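Local coordinates for alpha,alpha-trehalose-phosphate synthase (UDP-forming) (PDB 5V0T), which belongs to glycosyltransferase family 20 of the GT-B clan and binds uridine-5'-diphosphate and 6-O-phosphono-alpha-D-glucopyranose, at residues A[91-96]-A[105-110]. Sequence-based numbering, arbitrary orientation.
Sequences NATLWP and LQYDRH. With FMT (formic acid), chain U.
Ala92 and Gln106 join the C-terminal part of helix 79-98 to the extended loop that leads into helix 109-126. Gln106 N donates to Ala92 O over 2.9 Å in a nearly straight bond (172°). Pro96, four residues after Ala92, has no N-H to offer this carbonyl, and the helix is kinked here; the loop amide supplies the donor instead. Thr93 carries the polar side-chain part of the contact. Thr93 CB, where the side chain branches, lies 3.4 Å from Gln106 O. Thr93 CG2, anti to the backbone N, lies 4.0 Å from Gln106 O and, loosely, beside the branched part of Leu105 (4.3 Å from Leu105 CG). OG1, anti to the carbonyl carbon (chi1 -61°), donates to Gln106 O; the modelled separation is so short that its exact length is doubtful. The hydroxyl also accepts from a water, 2.8 Å from Thr93 OG1, which in turn accepts from Asp108 N, and it sits at the edge of the Tyr107 ring, near the ring plane. One turn on, Pro96 lays CB and CG against the backbone of Leu105, with Pro96 CG 3.9 Å from Leu105 CA. On the loop, Tyr107 N donates to formic acid, probably from the crystallisation liquor, while Asp108 N-caps helix 109-126, its OD1 bonded to Asp111 N and weakly to His110 N. Trp95, between Thr93 and Pro96, touches 6-O-phosphono-alpha-D-glucopyranose. Gln106 N is thus held firmly by the carbonyl that the proline leaves without its helical donor; the hydroxyl, as modelled, adds a second link through Gln106 O and, by way of water, to the N-cap residue.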
loop_
_atom_site.group_PDB
_atom_site.type_symbol
_atom_site.label_atom_id
_atom_site.label_comp_id
_atom_site.label_asym_id
_atom_site.label_seq_id
_atom_site.Cartn_x
_atom_site.Cartn_y
_atom_site.Cartn_z
ATOM N N ASN A 91 -0.237 -2.330 14.290
ATOM C CA ASN A 91 0.822 -1.473 13.768
ATOM C C ASN A 91 2.121 -1.509 14.555
ATOM O O ASN A 91 3.133 -1.008 14.055
ATOM C CB ASN A 91 0.292 -0.048 13.648
ATOM C CG ASN A 91 -0.690 0.065 12.502
ATOM O OD1 ASN A 91 -0.599 -0.705 11.562
ATOM N ND2 ASN A 91 -1.635 0.987 12.582
ATOM N N ALA A 92 2.142 -2.087 15.762
ATOM C CA ALA A 92 3.405 -2.246 16.469
ATOM C C ALA A 92 3.959 -3.658 16.367
ATOM O O ALA A 92 5.151 -3.865 16.623
ATOM C CB ALA A 92 3.263 -1.861 17.952
ATOM N N THR A 93 3.136 -4.627 15.971
ATOM C CA THR A 93 3.608 -5.987 15.765
ATOM C C THR A 93 3.554 -6.382 14.296
ATOM O O THR A 93 4.599 -6.677 13.701
ATOM C CB THR A 93 2.797 -6.983 16.606
ATOM O OG1 THR A 93 2.943 -6.658 17.993
ATOM C CG2 THR A 93 3.280 -8.412 16.353
ATOM N N LEU A 94 2.356 -6.396 13.698
ATOM C CA LEU A 94 2.189 -6.974 12.365
ATOM C C LEU A 94 2.864 -6.123 11.302
ATOM O O LEU A 94 3.592 -6.648 10.449
ATOM C CB LEU A 94 0.702 -7.147 12.030
ATOM C CG LEU A 94 -0.033 -8.221 12.844
ATOM C CD1 LEU A 94 -1.519 -8.361 12.435
ATOM C CD2 LEU A 94 0.704 -9.555 12.762
ATOM N N TRP A 95 2.595 -4.811 11.302
ATOM C CA TRP A 95 3.171 -3.959 10.259
ATOM C C TRP A 95 4.689 -4.046 10.222
ATOM O O TRP A 95 5.238 -4.319 9.139
ATOM C CB TRP A 95 2.708 -2.506 10.422
ATOM C CG TRP A 95 3.301 -1.605 9.354
ATOM C CD1 TRP A 95 4.471 -0.916 9.427
ATOM C CD2 TRP A 95 2.747 -1.325 8.061
ATOM N NE1 TRP A 95 4.691 -0.221 8.253
ATOM C CE2 TRP A 95 3.638 -0.445 7.406
ATOM C CE3 TRP A 95 1.567 -1.710 7.402
ATOM C CZ2 TRP A 95 3.397 0.048 6.112
ATOM C CZ3 TRP A 95 1.321 -1.210 6.115
ATOM C CH2 TRP A 95 2.240 -0.351 5.484
ATOM N N PRO A 96 5.426 -3.859 11.330
ATOM C CA PRO A 96 6.890 -3.987 11.229
ATOM C C PRO A 96 7.338 -5.390 10.858
ATOM O O PRO A 96 8.266 -5.538 10.055
ATOM C CB PRO A 96 7.388 -3.561 12.618
ATOM C CG PRO A 96 6.199 -3.668 13.513
ATOM C CD PRO A 96 5.006 -3.397 12.666
ATOM N N LEU A 105 9.597 -4.443 15.717
ATOM C CA LEU A 105 8.494 -5.197 16.297
ATOM C C LEU A 105 8.460 -5.032 17.816
ATOM O O LEU A 105 9.475 -5.175 18.507
ATOM C CB LEU A 105 8.636 -6.671 15.916
ATOM C CG LEU A 105 7.483 -7.648 16.145
ATOM C CD1 LEU A 105 7.729 -8.895 15.338
ATOM C CD2 LEU A 105 7.357 -8.015 17.615
ATOM N N GLN A 106 7.292 -4.684 18.330
ATOM C CA GLN A 106 7.003 -4.816 19.745
ATOM C C GLN A 106 5.839 -5.782 19.887
ATOM O O GLN A 106 4.995 -5.895 18.992
ATOM C CB GLN A 106 6.669 -3.473 20.375
ATOM C CG GLN A 106 7.861 -2.538 20.454
ATOM C CD GLN A 106 7.458 -1.126 20.817
ATOM O OE1 GLN A 106 6.270 -0.803 20.872
ATOM N NE2 GLN A 106 8.445 -0.273 21.067
ATOM N N TYR A 107 5.814 -6.512 20.996
ATOM C CA TYR A 107 4.753 -7.478 21.218
ATOM C C TYR A 107 4.257 -7.324 22.641
ATOM O O TYR A 107 5.066 -7.237 23.567
ATOM C CB TYR A 107 5.234 -8.916 20.989
ATOM C CG TYR A 107 4.182 -9.940 21.342
ATOM C CD1 TYR A 107 3.021 -10.045 20.593
ATOM C CD2 TYR A 107 4.343 -10.795 22.435
ATOM C CE1 TYR A 107 2.052 -10.975 20.895
ATOM C CE2 TYR A 107 3.367 -11.737 22.755
ATOM C CZ TYR A 107 2.230 -11.816 21.972
ATOM O OH TYR A 107 1.252 -12.727 22.252
ATOM N N ASP A 108 2.938 -7.281 22.810
ATOM C CA ASP A 108 2.339 -7.277 24.140
ATOM C C ASP A 108 1.149 -8.227 24.113
ATOM O O ASP A 108 0.232 -8.056 23.306
ATOM C CB ASP A 108 1.926 -5.856 24.557
ATOM C CG ASP A 108 1.254 -5.811 25.926
ATOM O OD1 ASP A 108 0.307 -6.570 26.163
ATOM O OD2 ASP A 108 1.666 -5.004 26.779
ATOM N N ARG A 109 1.185 -9.237 24.987
ATOM C CA ARG A 109 0.129 -10.240 25.048
ATOM C C ARG A 109 -1.245 -9.604 25.203
ATOM O O ARG A 109 -2.216 -10.038 24.574
ATOM C CB ARG A 109 0.403 -11.177 26.223
ATOM C CG ARG A 109 0.508 -12.629 25.889
ATOM C CD ARG A 109 0.728 -13.403 27.176
ATOM N NE ARG A 109 1.859 -14.318 27.074
ATOM C CZ ARG A 109 2.472 -14.865 28.118
ATOM N NH1 ARG A 109 3.490 -15.692 27.920
ATOM N NH2 ARG A 109 2.079 -14.575 29.352
ATOM N N HIS A 110 -1.341 -8.591 26.066
ATOM C CA HIS A 110 -2.603 -7.906 26.315
ATOM C C HIS A 110 -3.101 -7.183 25.067
ATOM O O HIS A 110 -4.310 -7.121 24.810
ATOM C CB HIS A 110 -2.415 -6.923 27.475
ATOM C CG HIS A 110 -3.651 -6.666 28.269
ATOM N ND1 HIS A 110 -4.207 -7.612 29.105
ATOM C CD2 HIS A 110 -4.435 -5.565 28.370
ATOM C CE1 HIS A 110 -5.284 -7.108 29.679
ATOM N NE2 HIS A 110 -5.446 -5.869 29.248
HETATM C C FMT U . 8.678 -6.961 22.465
HETATM O O1 FMT U . 8.067 -5.954 22.850
HETATM O O2 FMT U . 9.897 -7.149 22.596
HETATM O O HOH W 1 1.489 -6.507 20.424
#